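Local coordinates for ribosome-inactivating protein 3 (Zea mays, PDB 2PQG), which is a plant ribosome-inactivating protein of maize, a member of its family that combines a mixed beta-sheet with a largely helical body, at residues Phe2-Pro7 with Leu50-Glu55; Pro7-Asn12 with Lys57-Ser62; Phe190-Arg195 with Ala253-Leu258; Met123-Met128 with Ala199-Gln204. All coordinates share one frame; numbering follows the deposited sequence.

Contact 1: Phe2-Pro7 with Leu50-Glu55; sequences FTEIFP and LWLYTE
Phe2-Pro7 and Leu50-Glu55 make the parallel edge of the mixed six-stranded sheet in this ribosome-inactivating protein: outermost strand 2-7 runs beside strand 51-57, the short axes diverging by 24°. Phe2, Glu4 and Phe6 turn their backbone polar groups to the partner strand, while Thr3 and Ile5 turn theirs the other way. Phe2 therefore gives its N-H to Trp51 O and takes Tyr53 N on its own O, at 2.9 Å. One step on, Glu4 N reaches Tyr53 O at 2.6 Å and Glu4 O receives Glu55 N in an almost straight bond of 175°; Phe6 N continues the ladder on Glu55 O.

Phe2, Glu4, Leu52 and Thr54 share the face that packs under helix 15-27. With CG held between its backbone N and carbonyl carbon (chi1 65°), the Phe2 ring swings across to its neighbour and lies over the backbone of Leu52, whose CA sits 4.2 Å from the ring centroid in a CH-pi contact. Leu52 CD1 touches both Phe2 CE2 at 3.5 Å and Glu4 CG at 3.4 Å. The bent Glu4 chain brings OE2 to the edge of the Phe2 ring, in its plane, and also near Asp25 OD1; two acids so close would probably raise the proton affinity of one of them.

The other face carries Thr3, Tyr53, Ile5 and Glu55 and is more exposed. Here Ile5 and Glu55 run alongside each other in the same direction, with Ile5 CG1 4.2 Å from Glu55 CB.

Contact 2: Pro7-Asn12 with Lys57-Ser62; sequences PVEDAN and KTRTSS
Val8 and Glu9, in the type I turn Pro7-Asp10, meet Lys57, Thr58 and Arg59 at the start of the hairpin loop joining strands 51-57 and 62-68; here the parallel pairing of the sheet edge runs out, with Pro7 beside Lys57 as its last bridge. The tight part is at Val8. Val8 N lies 2.8 Å from Lys57 O, but the bond is bent to 118° at the hydrogen and is weak. The same carbonyl oxygen is pressed by the valine side chain, Val8 CG2 coming to 2.9 Å from Lys57 O. Behind this crowding Val8 is buried against Leu56 and against Met128 and Thr129 of helix 125-135.

Outward the contact opens to solvent and rests on one carboxylate. Glu9 reaches across to the 57-62 loop, its chain extended past CG (chi2 -162°), and OE2 accepts Arg59 N at 2.8 Å on the anti side, 31° out of the carboxylate plane. Thr58 CB lies 3.2 Å from Glu9 OE2. The guanidinium is carried off from the acid, leaving Arg59 NE 6.2 Å from Glu9 OE2, so the arginine's backbone rather than its charged group holds the acid. A water links Glu9 OE2, to which it donates, with Thr60 OG1, from which it accepts.

The loop that presents Arg59 N is itself folded round Thr58 as an ST turn and ST motif, tied to helix 125-135 through Asn133 ND2: Thr58 OG1 accepts Thr60 N at 2.6 Å and Ser61 N at 2.7 Å.

Contact 3: Phe190-Arg195 with Ala253-Leu258; sequences FNTVSR and ARIVAL
Arg254, Asn191 and Ile255 lose the most surface where the loop after helix 249-252 passes the first turn of helix 191-199. Arg254 gives up its backbone oxygen to Arg195, which bends at chi3 (-56°) and grips it end-on with both terminal nitrogens: NH1 lies 3.0 Å and NH2 2.9 Å from Arg254 O, which sits almost exactly in the guanidinium plane. The side chain of Arg254 doubles back across the same group. Its NH2 stands over one face of the Arg195 guanidinium, 3.1 Å from Arg195 NE, with the two planes 46° apart. Two like charges this close would tend to repel, though both residues are exposed and solvent can screen them.

Asn191 pushes its amide against the loop backbone between Ala253 and Ala257. As modelled, its OD1 faces Ala253 O and ND2 crowds Ile255, so the rotation of this amide is doubtful.

Ile255 works through both ends. Its O accepts Thr192 N at 3.3 Å, while CG2 lies alongside Thr192 CG2 and near Phe190 CD2; the hydroxyl of Thr192 is bonded to Gln213 OE1. Next along, Val256 CG1 sits 3.5 Å from Phe190 CE2. This is a loop carbonyl meeting a main-chain N-H in the opening turn of a helix, here just after the break between helices 171-189 and 191-199 in the protein's helical body.

Contact 4: Met123-Met128 with Ala199-Gln204; sequences MGRAEM and AGFNSQ
Arg125 makes two strong bonds to the type I turn Gly200-Ser203 as helix 125-135 begins. Its backbone N donates to Phe201 O at 2.8 Å, in the carbonyl plane, and its NE donates to Asn202 OD1, also at 2.8 Å. The guanidinium and the Asn202 amide are nearly coplanar, 10° apart, so OD1 meets the guanidinium edge; Arg125 NH1 adds a weak bond to the same oxygen. The rest of the group is held from the N-terminal region, NH2 by Val8 O, modelled implausibly close, and NH1 by Tyr13 O, which together probably fix its rotation.

Phe201 packs against the same arginine. Its ring stands edge-on to the guanidinium, with the planes 81° apart and CE1 over the guanidinium centre, 3.4 Å from CZ. Arg125 N lies over the middle of one ring face, 3.6 Å above the plane. The fit is tightest where Arg125 CB comes to 3.2 Å from Phe201 CE1. Phe6 of strand 2-7 packs on Arg125, Phe201 and Met128 together. On the helix side, Met128, with CG trans to its N (chi1 -173°), brings CE to the ring edge, 4.3 Å from Phe201 CE2.

Overall arrangement
Contacts 1, 2 and 4 form one connected patch, while contact 3 stands apart. Contact 1 runs directly into contact 2: they share Pro7 and strands 2-7 and 51-57, and their segments alternate along the chain, with centres 15 Å apart. Both close before contacts 4 and 3 open, whose segments alternate in turn. Contact 4 lies about 13 Å from contact 2 and 20 Å from contact 1, between centres, and touches both, so it joins the N-terminal strand edge to the helical body. Contact 3, 18 Å from contact 4 between centres and with nearest atoms about 8 Å from contact 1, belongs to the helical side. Helix 191-199 links contacts 3 and 4.

Contact 1: Phe2-Pro7 with Leu50-Glu55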
# COMPACT_ATOMS: atom_id res chain seq x y z
N PHE A 2 11.80 -12.03 3.85
CA PHE A 2 11.18 -12.58 5.06
C PHE A 2 9.67 -12.46 4.90
O PHE A 2 9.13 -11.44 4.45
CB PHE A 2 11.68 -11.90 6.34
CG PHE A 2 11.31 -10.48 6.45
CD1 PHE A 2 12.07 -9.50 5.83
CD2 PHE A 2 10.19 -10.11 7.19
CE1 PHE A 2 11.73 -8.16 5.95
CE2 PHE A 2 9.84 -8.78 7.31
CZ PHE A 2 10.61 -7.80 6.69
N THR A 3 8.97 -13.52 5.30
CA THR A 3 7.54 -13.64 5.04
C THR A 3 6.69 -13.23 6.24
O THR A 3 7.09 -13.39 7.39
CB THR A 3 7.16 -15.07 4.62
OG1 THR A 3 7.78 -15.39 3.36
CG2 THR A 3 5.65 -15.21 4.49
N GLU A 4 5.50 -12.69 5.95
CA GLU A 4 4.46 -12.53 6.96
C GLU A 4 3.21 -13.18 6.34
O GLU A 4 3.07 -13.26 5.11
CB GLU A 4 4.14 -11.06 7.27
CG GLU A 4 5.35 -10.22 7.59
CD GLU A 4 6.07 -10.66 8.84
OE1 GLU A 4 5.40 -11.08 9.81
OE2 GLU A 4 7.32 -10.56 8.87
N ILE A 5 2.32 -13.67 7.20
CA ILE A 5 1.09 -14.32 6.75
C ILE A 5 -0.12 -13.77 7.49
O ILE A 5 -0.13 -13.72 8.72
CB ILE A 5 1.13 -15.85 6.96
CG1 ILE A 5 2.26 -16.46 6.11
CG2 ILE A 5 -0.21 -16.47 6.58
CD1 ILE A 5 2.48 -17.93 6.37
N PHE A 6 -1.14 -13.34 6.74
CA PHE A 6 -2.35 -12.83 7.34
C PHE A 6 -3.59 -13.59 6.83
O PHE A 6 -3.89 -13.58 5.64
CB PHE A 6 -2.54 -11.33 7.05
CG PHE A 6 -3.70 -10.73 7.78
CD1 PHE A 6 -4.60 -9.92 7.13
CD2 PHE A 6 -3.91 -11.03 9.13
CE1 PHE A 6 -5.72 -9.41 7.80
CE2 PHE A 6 -5.02 -10.52 9.81
CZ PHE A 6 -5.92 -9.71 9.14
N PRO A 7 -4.30 -14.30 7.73
CA PRO A 7 -5.50 -15.08 7.41
C PRO A 7 -6.67 -14.11 7.32
O PRO A 7 -7.48 -14.00 8.25
CB PRO A 7 -5.61 -16.05 8.58
CG PRO A 7 -5.02 -15.25 9.72
CD PRO A 7 -3.88 -14.48 9.14
N LEU A 50 16.33 -5.49 0.66
CA LEU A 50 15.66 -6.38 1.59
C LEU A 50 14.18 -6.33 1.21
O LEU A 50 13.60 -5.26 0.96
CB LEU A 50 15.84 -6.01 3.08
CG LEU A 50 17.24 -6.26 3.61
CD1 LEU A 50 17.58 -5.16 4.61
CD2 LEU A 50 17.33 -7.64 4.24
N TRP A 51 13.56 -7.50 1.15
CA TRP A 51 12.15 -7.61 0.78
C TRP A 51 11.24 -8.15 1.86
O TRP A 51 11.59 -9.12 2.55
CB TRP A 51 12.01 -8.50 -0.45
CG TRP A 51 12.56 -7.93 -1.72
CD1 TRP A 51 13.84 -7.99 -2.17
CD2 TRP A 51 11.82 -7.18 -2.70
NE1 TRP A 51 13.95 -7.32 -3.37
CE2 TRP A 51 12.73 -6.81 -3.72
CE3 TRP A 51 10.49 -6.78 -2.82
CZ2 TRP A 51 12.35 -6.06 -4.83
CZ3 TRP A 51 10.11 -6.03 -3.93
CH2 TRP A 51 11.04 -5.68 -4.92
N LEU A 52 10.09 -7.50 2.03
CA LEU A 52 9.08 -7.99 2.96
C LEU A 52 8.01 -8.66 2.08
O LEU A 52 7.47 -8.05 1.14
CB LEU A 52 8.42 -6.87 3.78
CG LEU A 52 7.03 -7.21 4.35
CD1 LEU A 52 7.09 -8.44 5.23
CD2 LEU A 52 6.52 -6.01 5.14
N TYR A 53 7.72 -9.92 2.36
CA TYR A 53 6.71 -10.69 1.63
C TYR A 53 5.53 -10.97 2.53
O TYR A 53 5.66 -11.66 3.55
CB TYR A 53 7.26 -12.03 1.17
CG TYR A 53 8.00 -11.98 -0.13
CD1 TYR A 53 9.02 -11.06 -0.34
CD2 TYR A 53 7.71 -12.88 -1.16
CE1 TYR A 53 9.73 -11.02 -1.54
CE2 TYR A 53 8.41 -12.86 -2.36
CZ TYR A 53 9.42 -11.93 -2.55
OH TYR A 53 10.12 -11.89 -3.73
N THR A 54 4.37 -10.43 2.18
CA THR A 54 3.19 -10.68 2.99
C THR A 54 2.22 -11.51 2.19
O THR A 54 1.80 -11.14 1.09
CB THR A 54 2.53 -9.36 3.47
OG1 THR A 54 2.13 -8.56 2.35
CG2 THR A 54 3.51 -8.56 4.31
N GLU A 55 1.89 -12.68 2.73
CA GLU A 55 0.95 -13.58 2.09
C GLU A 55 -0.44 -13.39 2.68
O GLU A 55 -0.66 -13.69 3.85
CB GLU A 55 1.37 -15.04 2.27
CG GLU A 55 0.65 -15.98 1.31
CD GLU A 55 0.68 -17.43 1.75
OE1 GLU A 55 1.76 -17.90 2.16
OE2 GLU A 55 -0.37 -18.10 1.68

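Contact 2: Pro7-Asn12 with Lys57-Ser62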
# COMPACT_ATOMS: atom_id res chain seq x y z
N PRO A 7 -4.30 -14.30 7.73
CA PRO A 7 -5.50 -15.08 7.41
C PRO A 7 -6.67 -14.11 7.32
O PRO A 7 -7.48 -14.00 8.25
CB PRO A 7 -5.61 -16.05 8.58
CG PRO A 7 -5.02 -15.25 9.72
CD PRO A 7 -3.88 -14.48 9.14
N VAL A 8 -6.76 -13.41 6.20
CA VAL A 8 -7.79 -12.39 6.02
C VAL A 8 -9.07 -12.75 6.77
O VAL A 8 -9.47 -12.06 7.71
CB VAL A 8 -8.11 -12.16 4.54
CG1 VAL A 8 -8.98 -10.93 4.36
CG2 VAL A 8 -6.83 -12.04 3.73
N GLU A 9 -9.71 -13.83 6.34
CA GLU A 9 -11.06 -14.13 6.74
C GLU A 9 -11.23 -14.51 8.19
O GLU A 9 -12.36 -14.54 8.70
CB GLU A 9 -11.64 -15.22 5.83
CG GLU A 9 -11.96 -14.77 4.42
CD GLU A 9 -12.91 -15.72 3.71
OE1 GLU A 9 -14.13 -15.68 4.00
OE2 GLU A 9 -12.45 -16.52 2.86
N ASP A 10 -10.12 -14.80 8.84
CA ASP A 10 -10.14 -15.19 10.24
C ASP A 10 -10.52 -14.01 11.13
O ASP A 10 -9.67 -13.23 11.55
CB ASP A 10 -8.78 -15.71 10.67
CG ASP A 10 -8.77 -16.18 12.10
OD1 ASP A 10 -9.85 -16.13 12.73
OD2 ASP A 10 -7.71 -16.60 12.58
N ALA A 11 -11.81 -13.91 11.43
CA ALA A 11 -12.34 -12.84 12.27
C ALA A 11 -11.68 -12.74 13.65
O ALA A 11 -11.69 -11.66 14.25
CB ALA A 11 -13.83 -13.02 12.42
N ASN A 12 -11.12 -13.83 14.16
CA ASN A 12 -10.47 -13.78 15.47
C ASN A 12 -9.04 -13.19 15.45
O ASN A 12 -8.47 -12.91 16.50
CB ASN A 12 -10.40 -15.18 16.09
CG ASN A 12 -11.77 -15.81 16.30
OD1 ASN A 12 -12.60 -15.28 17.03
ND2 ASN A 12 -11.99 -16.95 15.66
N LYS A 57 -4.15 -14.59 2.79
CA LYS A 57 -4.97 -15.76 2.47
C LYS A 57 -6.41 -15.62 2.89
O LYS A 57 -6.72 -14.97 3.90
CB LYS A 57 -4.42 -17.00 3.18
CG LYS A 57 -2.90 -17.03 3.36
CD LYS A 57 -2.47 -17.91 4.53
CE LYS A 57 -2.04 -19.28 4.06
NZ LYS A 57 -2.83 -20.36 4.71
N THR A 58 -7.31 -16.20 2.09
CA THR A 58 -8.69 -16.33 2.49
C THR A 58 -8.96 -17.75 2.96
O THR A 58 -8.06 -18.46 3.41
CB THR A 58 -9.65 -15.99 1.34
OG1 THR A 58 -9.60 -17.03 0.35
CG2 THR A 58 -9.26 -14.67 0.69
N ARG A 59 -10.21 -18.16 2.83
CA ARG A 59 -10.61 -19.56 2.96
C ARG A 59 -10.54 -20.24 1.60
O ARG A 59 -10.55 -21.47 1.49
CB ARG A 59 -12.06 -19.64 3.43
CG ARG A 59 -12.80 -20.92 3.02
CD ARG A 59 -14.26 -20.92 3.43
NE ARG A 59 -14.88 -22.23 3.23
CZ ARG A 59 -14.89 -22.88 2.07
NH1 ARG A 59 -14.31 -22.37 1.00
NH2 ARG A 59 -15.50 -24.06 1.98
N THR A 60 -10.47 -19.43 0.55
CA THR A 60 -10.52 -19.94 -0.82
C THR A 60 -9.15 -19.86 -1.49
O THR A 60 -8.62 -20.87 -1.96
CB THR A 60 -11.55 -19.18 -1.67
OG1 THR A 60 -12.87 -19.49 -1.22
CG2 THR A 60 -11.41 -19.55 -3.14
N SER A 61 -8.59 -18.66 -1.54
CA SER A 61 -7.43 -18.38 -2.36
C SER A 61 -6.38 -17.61 -1.57
O SER A 61 -6.46 -17.51 -0.35
CB SER A 61 -7.84 -17.57 -3.58
OG SER A 61 -6.82 -17.60 -4.56
N SER A 62 -5.39 -17.08 -2.28
CA SER A 62 -4.33 -16.30 -1.64
C SER A 62 -3.39 -15.64 -2.64
O SER A 62 -3.35 -16.01 -3.83
CB SER A 62 -3.50 -17.20 -0.71
OG SER A 62 -2.77 -18.16 -1.45
O HOH W 1 -13.02 -16.83 0.10

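Contact 3: Phe190-Arg195 with Ala253-Leu258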
# COMPACT_ATOMS: atom_id res chain seq x y z
N PHE A 190 2.02 4.47 8.42
CA PHE A 190 1.29 5.37 9.30
C PHE A 190 0.45 4.69 10.37
O PHE A 190 -0.39 3.85 10.05
CB PHE A 190 0.34 6.26 8.49
CG PHE A 190 1.01 7.07 7.43
CD1 PHE A 190 1.39 6.50 6.22
CD2 PHE A 190 1.27 8.42 7.65
CE1 PHE A 190 2.02 7.27 5.24
CE2 PHE A 190 1.89 9.19 6.68
CZ PHE A 190 2.27 8.62 5.47
N ASN A 191 0.67 5.06 11.63
CA ASN A 191 -0.14 4.50 12.70
C ASN A 191 -1.48 5.24 12.71
O ASN A 191 -2.41 4.87 13.43
CB ASN A 191 0.56 4.59 14.06
CG ASN A 191 1.28 5.90 14.28
OD1 ASN A 191 1.47 6.33 15.42
ND2 ASN A 191 1.70 6.53 13.20
N THR A 192 -1.59 6.30 11.90
CA THR A 192 -2.85 7.03 11.81
C THR A 192 -3.78 6.19 10.93
O THR A 192 -5.00 6.18 11.11
CB THR A 192 -2.64 8.46 11.21
OG1 THR A 192 -3.90 9.13 11.10
CG2 THR A 192 -1.95 8.38 9.85
N VAL A 193 -3.20 5.47 9.98
CA VAL A 193 -3.95 4.61 9.07
C VAL A 193 -4.26 3.26 9.74
O VAL A 193 -5.38 2.76 9.64
CB VAL A 193 -3.17 4.35 7.77
CG1 VAL A 193 -3.83 3.23 6.97
CG2 VAL A 193 -3.13 5.63 6.95
N SER A 194 -3.27 2.68 10.41
CA SER A 194 -3.48 1.41 11.08
C SER A 194 -4.54 1.58 12.18
O SER A 194 -5.32 0.67 12.42
CB SER A 194 -2.17 0.89 11.66
OG SER A 194 -1.61 1.81 12.56
N ARG A 195 -4.57 2.74 12.84
CA ARG A 195 -5.58 2.96 13.88
C ARG A 195 -6.97 3.05 13.26
O ARG A 195 -7.93 2.48 13.78
CB ARG A 195 -5.32 4.25 14.66
CG ARG A 195 -4.14 4.20 15.61
CD ARG A 195 -4.27 5.26 16.70
NE ARG A 195 -4.44 6.60 16.14
CZ ARG A 195 -3.44 7.36 15.72
NH1 ARG A 195 -3.69 8.57 15.22
NH2 ARG A 195 -2.18 6.93 15.80
N ALA A 253 4.37 12.10 15.79
CA ALA A 253 4.53 10.78 16.39
C ALA A 253 3.19 10.04 16.48
O ALA A 253 3.14 8.82 16.65
CB ALA A 253 5.16 10.90 17.77
N ARG A 254 2.10 10.78 16.36
CA ARG A 254 0.76 10.18 16.42
C ARG A 254 0.29 9.83 15.01
O ARG A 254 -0.81 9.29 14.83
CB ARG A 254 -0.22 11.18 16.99
CG ARG A 254 -0.34 11.20 18.49
CD ARG A 254 -1.79 11.02 18.94
NE ARG A 254 -2.29 9.67 18.68
CZ ARG A 254 -3.48 9.23 19.08
NH1 ARG A 254 -4.29 10.02 19.77
NH2 ARG A 254 -3.85 7.98 18.81
N ILE A 255 1.14 10.07 14.02
CA ILE A 255 0.79 9.93 12.63
C ILE A 255 1.60 8.94 11.82
O ILE A 255 1.03 8.08 11.15
CB ILE A 255 0.89 11.35 11.99
CG1 ILE A 255 -0.21 12.27 12.54
CG2 ILE A 255 0.85 11.29 10.49
CD1 ILE A 255 -0.12 13.70 12.04
N VAL A 256 2.91 9.11 11.85
CA VAL A 256 3.81 8.21 11.13
C VAL A 256 4.45 7.26 12.13
O VAL A 256 4.84 7.65 13.23
CB VAL A 256 4.92 8.96 10.37
CG1 VAL A 256 4.36 9.52 9.07
CG2 VAL A 256 5.48 10.07 11.23
N ALA A 257 4.55 5.99 11.73
CA ALA A 257 5.13 4.96 12.59
C ALA A 257 6.57 4.68 12.16
O ALA A 257 7.43 4.46 13.00
CB ALA A 257 4.30 3.68 12.52
N LEU A 258 6.81 4.70 10.85
CA LEU A 258 8.15 4.46 10.33
C LEU A 258 8.54 5.53 9.31
O LEU A 258 7.81 5.78 8.36
CB LEU A 258 8.20 3.08 9.67
CG LEU A 258 7.84 1.87 10.53
CD1 LEU A 258 7.61 0.67 9.62
CD2 LEU A 258 8.94 1.60 11.55

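Contact 4: Met123-Met128 with Ala199-Gln204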
# COMPACT_ATOMS: atom_id res chain seq x y z
N MET A 123 -11.97 0.47 2.79
CA MET A 123 -11.21 -0.64 3.36
C MET A 123 -12.02 -1.45 4.35
O MET A 123 -13.16 -1.10 4.67
CB MET A 123 -9.91 -0.10 4.00
CG MET A 123 -9.07 0.73 3.03
SD MET A 123 -7.76 1.63 3.88
CE MET A 123 -8.63 3.09 4.45
N GLY A 124 -11.41 -2.52 4.85
CA GLY A 124 -12.08 -3.41 5.77
C GLY A 124 -11.65 -4.84 5.47
O GLY A 124 -10.94 -5.11 4.49
N ARG A 125 -12.05 -5.77 6.33
CA ARG A 125 -11.68 -7.17 6.16
C ARG A 125 -12.39 -7.74 4.93
O ARG A 125 -11.77 -8.38 4.09
CB ARG A 125 -12.05 -7.97 7.41
CG ARG A 125 -11.62 -9.42 7.37
CD ARG A 125 -12.27 -10.19 8.50
NE ARG A 125 -11.81 -9.75 9.82
CZ ARG A 125 -10.60 -9.97 10.32
NH1 ARG A 125 -10.29 -9.53 11.52
NH2 ARG A 125 -9.70 -10.65 9.61
N ALA A 126 -13.69 -7.47 4.83
CA ALA A 126 -14.46 -7.96 3.69
C ALA A 126 -13.87 -7.40 2.40
O ALA A 126 -13.80 -8.10 1.38
CB ALA A 126 -15.92 -7.56 3.82
N GLU A 127 -13.45 -6.14 2.45
CA GLU A 127 -12.84 -5.46 1.31
C GLU A 127 -11.51 -6.12 0.94
O GLU A 127 -11.16 -6.21 -0.23
CB GLU A 127 -12.59 -3.99 1.64
CG GLU A 127 -13.84 -3.15 1.89
CD GLU A 127 -14.60 -2.81 0.61
OE1 GLU A 127 -14.02 -2.97 -0.49
OE2 GLU A 127 -15.77 -2.38 0.72
N MET A 128 -10.77 -6.57 1.96
CA MET A 128 -9.49 -7.22 1.72
C MET A 128 -9.69 -8.66 1.22
O MET A 128 -8.89 -9.18 0.44
CB MET A 128 -8.65 -7.24 3.00
CG MET A 128 -7.24 -7.76 2.78
SD MET A 128 -6.26 -7.81 4.31
CE MET A 128 -5.77 -6.11 4.51
N ALA A 199 -9.82 0.10 13.59
CA ALA A 199 -11.06 0.46 14.26
C ALA A 199 -12.29 0.02 13.46
O ALA A 199 -13.26 -0.46 14.04
CB ALA A 199 -11.10 1.95 14.51
N GLY A 200 -12.25 0.17 12.14
CA GLY A 200 -13.41 -0.22 11.35
C GLY A 200 -13.21 -1.45 10.49
O GLY A 200 -14.00 -1.73 9.59
N PHE A 201 -12.17 -2.22 10.79
CA PHE A 201 -11.86 -3.41 10.00
C PHE A 201 -12.98 -4.44 9.85
O PHE A 201 -13.04 -5.13 8.84
CB PHE A 201 -10.62 -4.09 10.57
CG PHE A 201 -9.94 -5.01 9.59
CD1 PHE A 201 -9.91 -6.38 9.80
CD2 PHE A 201 -9.31 -4.49 8.47
CE1 PHE A 201 -9.27 -7.22 8.91
CE2 PHE A 201 -8.66 -5.32 7.57
CZ PHE A 201 -8.64 -6.69 7.79
N ASN A 202 -13.85 -4.55 10.85
CA ASN A 202 -14.94 -5.52 10.78
C ASN A 202 -16.30 -4.84 10.67
O ASN A 202 -17.32 -5.49 10.84
CB ASN A 202 -14.95 -6.42 12.01
CG ASN A 202 -13.62 -7.11 12.24
OD1 ASN A 202 -13.11 -7.80 11.37
ND2 ASN A 202 -13.06 -6.91 13.43
N SER A 203 -16.32 -3.54 10.41
CA SER A 203 -17.60 -2.85 10.30
C SER A 203 -18.28 -3.32 9.03
O SER A 203 -17.63 -3.65 8.03
CB SER A 203 -17.42 -1.32 10.29
OG SER A 203 -16.64 -0.90 9.18
N GLN A 204 -19.60 -3.36 9.07
CA GLN A 204 -20.38 -3.84 7.95
C GLN A 204 -20.33 -3.02 6.67
O GLN A 204 -20.60 -3.54 5.59
CB GLN A 204 -21.83 -4.00 8.38
CG GLN A 204 -22.71 -4.61 7.32
CD GLN A 204 -24.11 -4.85 7.81
OE1 GLN A 204 -24.78 -3.93 8.29
NE2 GLN A 204 -24.58 -6.09 7.68